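Local coordinates for iron-chelator utilization protein (Thermobifida fusca TM51, PDB 4YHB) that binds FAD and probably acts as a flavin-dependent reductase that releases iron from ferric siderophores taken up by the cell, at residues L45-P59 with L126-P138. Residues are numbered along the deposited sequence; the frame is centred on the assembly and turned at random.
Sequences LRSDNFADHVKLWFP and LGVLGPRGTVYYP. With ZN (zinc ion), chain D; FAD (flavin-adenine dinucleotide), chain C.
Thr134 OG1 donates a hydrogen bond to Asp52 OD1, 2.7 Å away, on its syn lone pair. It also accepts from Asn49 ND2 at 2.8 Å, in the plane of that amide. With OG1 anti to the backbone N (chi1 -171°), the hydroxyl sits between both partners. The same ND2 lies 3.3 Å above the Tyr136 ring, over its centre, with amide and ring planes 87° apart. Asp52 OD2 accepts hydrogen bonds from Ser47 OG and the backbone N of Asn49, which ties down the turn 49-52. With an alanine at Asp52, the Thr134 hydroxyl, Ser47 OG and the Asn49 N-H would probably each lose this acceptor.

Packing is tight and dry along strands 53-57 and 126-129. Lys55 and Leu129 exchange two backbone hydrogen bonds, as do Trp57 and Gly127. On one face Leu56 CD2 meets Val128 CG2 at 3.7 Å. On the other, Trp57 NE1 lies against Leu129 CB and is buried without a polar partner.

Past cis-Pro131 the pairing ends, and waters help join this wetter side. One links Asp52 OD1 to Val135 N. FAD C7M sits over one face of the His53 ring; NE2 binds zinc, with His265 and His266. The two strands are neighbours in the closed six-stranded antiparallel barrel of the siderophore-interacting FAD-binding domain.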
# COMPACT_ATOMS: atom_id res chain seq x y z
N LEU A 45 11.37 -14.05 5.80
CA LEU A 45 10.33 -13.06 5.50
C LEU A 45 9.08 -13.76 4.95
O LEU A 45 9.19 -14.67 4.14
CB LEU A 45 10.84 -12.00 4.52
CG LEU A 45 9.89 -10.85 4.16
CD1 LEU A 45 9.62 -9.98 5.38
CD2 LEU A 45 10.45 -10.00 3.01
N ARG A 46 7.91 -13.34 5.42
CA ARG A 46 6.63 -13.87 4.94
C ARG A 46 5.67 -12.76 4.51
O ARG A 46 5.67 -11.67 5.07
CB ARG A 46 5.93 -14.68 6.03
CG ARG A 46 6.70 -15.86 6.59
CD ARG A 46 5.83 -16.59 7.60
NE ARG A 46 4.53 -16.95 7.03
CZ ARG A 46 3.48 -17.36 7.74
NH1 ARG A 46 3.57 -17.46 9.06
NH2 ARG A 46 2.34 -17.67 7.12
N SER A 47 4.82 -13.06 3.53
CA SER A 47 3.71 -12.17 3.19
C SER A 47 2.59 -13.00 2.58
O SER A 47 2.75 -13.55 1.49
CB SER A 47 4.15 -11.07 2.22
OG SER A 47 3.03 -10.29 1.82
N ASP A 48 1.46 -13.09 3.27
CA ASP A 48 0.38 -13.96 2.82
C ASP A 48 -0.78 -13.22 2.16
O ASP A 48 -1.57 -13.83 1.44
CB ASP A 48 -0.14 -14.78 4.00
CG ASP A 48 0.86 -15.81 4.48
OD1 ASP A 48 1.08 -16.80 3.75
OD2 ASP A 48 1.45 -15.61 5.56
N ASN A 49 -0.90 -11.92 2.39
CA ASN A 49 -2.09 -11.20 1.91
C ASN A 49 -1.80 -9.83 1.30
O ASN A 49 -0.73 -9.26 1.52
CB ASN A 49 -3.10 -11.08 3.05
CG ASN A 49 -3.72 -12.42 3.40
OD1 ASN A 49 -4.61 -12.92 2.68
ND2 ASN A 49 -3.25 -13.03 4.49
N PHE A 50 -2.78 -9.30 0.57
CA PHE A 50 -2.56 -8.19 -0.36
C PHE A 50 -2.19 -6.87 0.31
O PHE A 50 -1.48 -6.06 -0.29
CB PHE A 50 -3.80 -7.97 -1.24
CG PHE A 50 -4.94 -7.29 -0.53
CD1 PHE A 50 -5.15 -5.93 -0.67
CD2 PHE A 50 -5.82 -8.02 0.27
CE1 PHE A 50 -6.20 -5.29 -0.03
CE2 PHE A 50 -6.86 -7.40 0.92
CZ PHE A 50 -7.06 -6.03 0.77
N ALA A 51 -2.68 -6.62 1.51
CA ALA A 51 -2.38 -5.34 2.15
C ALA A 51 -1.22 -5.42 3.15
O ALA A 51 -1.00 -4.47 3.90
CB ALA A 51 -3.63 -4.79 2.84
N ASP A 52 -0.50 -6.54 3.15
CA ASP A 52 0.70 -6.67 4.00
C ASP A 52 1.63 -5.49 3.77
O ASP A 52 1.82 -5.05 2.64
CB ASP A 52 1.45 -7.97 3.71
CG ASP A 52 0.73 -9.21 4.19
OD1 ASP A 52 -0.32 -9.09 4.87
OD2 ASP A 52 1.23 -10.31 3.89
N HIS A 53 2.21 -4.97 4.84
CA HIS A 53 3.10 -3.82 4.69
C HIS A 53 4.25 -3.85 5.70
O HIS A 53 4.13 -4.39 6.80
CB HIS A 53 2.33 -2.50 4.84
CG HIS A 53 1.50 -2.43 6.08
ND1 HIS A 53 0.27 -3.05 6.20
CD2 HIS A 53 1.72 -1.82 7.27
CE1 HIS A 53 -0.23 -2.82 7.40
NE2 HIS A 53 0.64 -2.08 8.07
N VAL A 54 5.35 -3.25 5.29
CA VAL A 54 6.53 -3.16 6.14
C VAL A 54 6.74 -1.71 6.53
O VAL A 54 6.11 -0.81 5.96
CB VAL A 54 7.80 -3.68 5.41
CG1 VAL A 54 7.71 -5.15 5.17
CG2 VAL A 54 8.02 -2.93 4.08
N LYS A 55 7.60 -1.49 7.51
CA LYS A 55 8.11 -0.15 7.75
C LYS A 55 9.50 -0.09 7.16
O LYS A 55 10.37 -0.90 7.49
CB LYS A 55 8.13 0.20 9.25
CG LYS A 55 6.80 0.70 9.80
CD LYS A 55 6.76 0.63 11.33
CE LYS A 55 5.65 1.51 11.89
NZ LYS A 55 4.32 1.20 11.29
N LEU A 56 9.71 0.86 6.26
CA LEU A 56 11.02 1.09 5.68
C LEU A 56 11.74 2.19 6.45
O LEU A 56 11.17 3.25 6.71
CB LEU A 56 10.91 1.48 4.20
CG LEU A 56 10.31 0.39 3.31
CD1 LEU A 56 10.30 0.82 1.84
CD2 LEU A 56 11.05 -0.95 3.48
N TRP A 57 13.00 1.94 6.77
CA TRP A 57 13.81 2.87 7.54
C TRP A 57 14.86 3.51 6.65
O TRP A 57 15.74 2.83 6.11
CB TRP A 57 14.46 2.13 8.74
CG TRP A 57 13.46 1.69 9.78
CD1 TRP A 57 12.38 0.87 9.58
CD2 TRP A 57 13.44 2.04 11.17
NE1 TRP A 57 11.70 0.69 10.77
CE2 TRP A 57 12.32 1.40 11.75
CE3 TRP A 57 14.26 2.82 11.99
CZ2 TRP A 57 12.01 1.52 13.11
CZ3 TRP A 57 13.95 2.95 13.34
CH2 TRP A 57 12.83 2.30 13.88
N PHE A 58 14.76 4.83 6.50
CA PHE A 58 15.49 5.58 5.49
C PHE A 58 16.70 6.32 6.08
O PHE A 58 16.69 6.69 7.26
CB PHE A 58 14.57 6.62 4.81
CG PHE A 58 13.45 6.02 3.99
CD1 PHE A 58 13.64 5.74 2.64
CD2 PHE A 58 12.22 5.74 4.56
CE1 PHE A 58 12.62 5.20 1.87
CE2 PHE A 58 11.18 5.19 3.79
CZ PHE A 58 11.39 4.92 2.46
N PRO A 59 17.72 6.58 5.24
CA PRO A 59 18.82 7.47 5.65
C PRO A 59 18.36 8.92 5.72
O PRO A 59 17.39 9.28 5.06
CB PRO A 59 19.85 7.28 4.52
CG PRO A 59 18.99 6.99 3.32
CD PRO A 59 17.88 6.10 3.85
N LEU A 126 18.05 -0.16 2.75
CA LEU A 126 17.00 0.27 3.65
C LEU A 126 16.84 -0.71 4.79
O LEU A 126 16.96 -1.92 4.60
CB LEU A 126 15.66 0.41 2.91
CG LEU A 126 15.56 1.47 1.82
CD1 LEU A 126 14.18 1.40 1.15
CD2 LEU A 126 15.81 2.85 2.43
N GLY A 127 16.55 -0.19 5.98
CA GLY A 127 16.09 -1.04 7.07
C GLY A 127 14.66 -1.47 6.75
O GLY A 127 13.85 -0.67 6.27
N VAL A 128 14.36 -2.73 7.01
CA VAL A 128 13.02 -3.25 6.73
C VAL A 128 12.47 -3.93 7.97
O VAL A 128 13.01 -4.94 8.45
CB VAL A 128 13.04 -4.25 5.55
CG1 VAL A 128 11.63 -4.77 5.28
CG2 VAL A 128 13.61 -3.56 4.29
N LEU A 129 11.39 -3.36 8.51
CA LEU A 129 10.77 -3.91 9.71
C LEU A 129 9.37 -4.46 9.42
O LEU A 129 8.53 -3.77 8.82
CB LEU A 129 10.71 -2.85 10.82
CG LEU A 129 10.09 -3.30 12.16
CD1 LEU A 129 10.96 -4.37 12.83
CD2 LEU A 129 9.91 -2.09 13.07
N GLY A 130 9.12 -5.70 9.84
CA GLY A 130 7.84 -6.32 9.60
C GLY A 130 7.80 -7.18 8.34
O GLY A 130 8.85 -7.51 7.80
N PRO A 131 6.60 -7.53 7.86
CA PRO A 131 5.28 -7.11 8.35
C PRO A 131 5.03 -7.62 9.76
O PRO A 131 5.55 -8.66 10.11
CB PRO A 131 4.30 -7.76 7.37
CG PRO A 131 5.11 -8.14 6.19
CD PRO A 131 6.47 -8.47 6.73
N ARG A 132 4.28 -6.86 10.56
CA ARG A 132 3.96 -7.25 11.92
C ARG A 132 3.10 -8.51 11.90
O ARG A 132 3.13 -9.34 12.82
CB ARG A 132 3.25 -6.09 12.63
CG ARG A 132 2.69 -6.40 14.02
CD ARG A 132 3.78 -6.64 15.06
NE ARG A 132 4.25 -8.03 15.08
CZ ARG A 132 5.01 -8.52 16.06
NH1 ARG A 132 5.35 -7.73 17.07
NH2 ARG A 132 5.42 -9.79 16.03
N GLY A 133 2.34 -8.65 10.82
CA GLY A 133 1.44 -9.78 10.65
C GLY A 133 0.65 -9.63 9.37
O GLY A 133 1.04 -8.89 8.47
N THR A 134 -0.47 -10.34 9.28
CA THR A 134 -1.23 -10.41 8.04
C THR A 134 -2.70 -10.66 8.36
O THR A 134 -3.03 -11.21 9.41
CB THR A 134 -0.68 -11.53 7.09
OG1 THR A 134 -1.30 -11.44 5.80
CG2 THR A 134 -0.92 -12.92 7.68
N VAL A 135 -3.58 -10.21 7.46
CA VAL A 135 -5.02 -10.36 7.67
C VAL A 135 -5.66 -11.14 6.53
O VAL A 135 -5.58 -10.73 5.36
CB VAL A 135 -5.72 -9.00 7.80
CG1 VAL A 135 -7.20 -9.20 8.13
CG2 VAL A 135 -5.04 -8.16 8.86
N TYR A 136 -6.28 -12.27 6.87
CA TYR A 136 -7.00 -13.09 5.90
C TYR A 136 -8.47 -12.70 5.84
O TYR A 136 -9.08 -12.39 6.87
CB TYR A 136 -6.91 -14.58 6.24
CG TYR A 136 -5.53 -15.19 6.19
CD1 TYR A 136 -5.09 -15.85 5.05
CD2 TYR A 136 -4.68 -15.14 7.29
CE1 TYR A 136 -3.83 -16.42 5.01
CE2 TYR A 136 -3.43 -15.71 7.25
CZ TYR A 136 -3.01 -16.35 6.11
OH TYR A 136 -1.77 -16.92 6.07
N TYR A 137 -9.04 -12.73 4.65
CA TYR A 137 -10.48 -12.49 4.48
C TYR A 137 -11.15 -13.67 3.80
O TYR A 137 -10.53 -14.35 2.98
CB TYR A 137 -10.72 -11.21 3.67
CG TYR A 137 -10.31 -9.94 4.37
CD1 TYR A 137 -11.17 -9.30 5.25
CD2 TYR A 137 -9.05 -9.37 4.15
CE1 TYR A 137 -10.79 -8.13 5.90
CE2 TYR A 137 -8.67 -8.21 4.79
CZ TYR A 137 -9.54 -7.59 5.66
OH TYR A 137 -9.16 -6.43 6.30
N PRO A 138 -12.43 -13.91 4.13
CA PRO A 138 -13.23 -14.89 3.38
C PRO A 138 -13.45 -14.43 1.95
O PRO A 138 -13.42 -13.22 1.68
CB PRO A 138 -14.55 -14.94 4.16
CG PRO A 138 -14.63 -13.63 4.86
CD PRO A 138 -13.21 -13.25 5.19
ZN ZN D . 0.02 -1.40 10.04
PA FAD C . 6.01 12.17 4.98
O1A FAD C . 7.22 12.68 5.78
O2A FAD C . 5.20 11.08 5.78
O5B FAD C . 4.98 13.40 4.79
C5B FAD C . 5.45 14.65 4.46
C4B FAD C . 4.33 15.43 3.72
O4B FAD C . 4.06 14.88 2.46
C3B FAD C . 3.06 15.44 4.46
O3B FAD C . 2.52 16.71 4.28
C2B FAD C . 2.26 14.46 3.80
O2B FAD C . 0.87 14.74 3.80
C1B FAD C . 2.73 14.50 2.41
N9A FAD C . 2.64 13.24 1.68
C8A FAD C . 2.91 12.01 2.16
N7A FAD C . 2.73 11.12 1.17
C5A FAD C . 2.39 11.80 0.06
C6A FAD C . 2.08 11.42 -1.25
N6A FAD C . 2.13 10.05 -1.63
N1A FAD C . 1.75 12.36 -2.15
C2A FAD C . 1.71 13.67 -1.81
N3A FAD C . 2.00 14.06 -0.56
C4A FAD C . 2.32 13.14 0.38
N1 FAD C . 2.90 4.74 -0.15
C2 FAD C . 3.46 4.36 -1.30
O2 FAD C . 3.94 5.19 -2.05
N3 FAD C . 3.49 3.02 -1.59
C4 FAD C . 2.96 2.09 -0.76
O4 FAD C . 3.03 0.91 -1.07
C4X FAD C . 2.36 2.47 0.44
N5 FAD C . 1.80 1.57 1.33
C5X FAD C . 1.25 2.01 2.49
C6 FAD C . 0.70 1.10 3.39
C7 FAD C . 0.19 1.49 4.46
C7M FAD C . -0.40 0.40 5.37
C8 FAD C . 0.11 2.66 4.87
C8M FAD C . -0.53 3.08 6.16
C9 FAD C . 0.61 3.68 4.10
C9A FAD C . 1.28 3.47 2.74
N10 FAD C . 1.81 4.31 1.87
C10 FAD C . 2.35 3.86 0.72
C1' FAD C . 1.79 5.77 2.16
C2' FAD C . 3.07 6.25 2.76
O2' FAD C . 3.28 5.62 3.96
C3' FAD C . 2.96 7.81 2.95
O3' FAD C . 2.67 8.35 1.70
C4' FAD C . 4.12 8.46 3.64
O4' FAD C . 3.74 9.66 4.17
C5' FAD C . 5.31 8.75 2.70
O5' FAD C . 6.50 9.03 3.39
P FAD C . 7.17 10.43 3.10
O1P FAD C . 8.39 10.41 4.05
O2P FAD C . 7.26 10.51 1.55
O3P FAD C . 6.55 11.83 3.51
O HOH W 1 -7.24 -13.63 2.65
O HOH W 2 -4.59 -7.89 4.07
O HOH W 3 -2.58 -7.95 5.72
O HOH W 4 0.88 -6.28 7.40
O HOH W 5 2.58 -4.80 9.17
O HOH W 6 -1.54 -2.92 10.09
O HOH W 7 1.43 -2.94 10.96
O HOH W 8 1.72 -0.04 10.05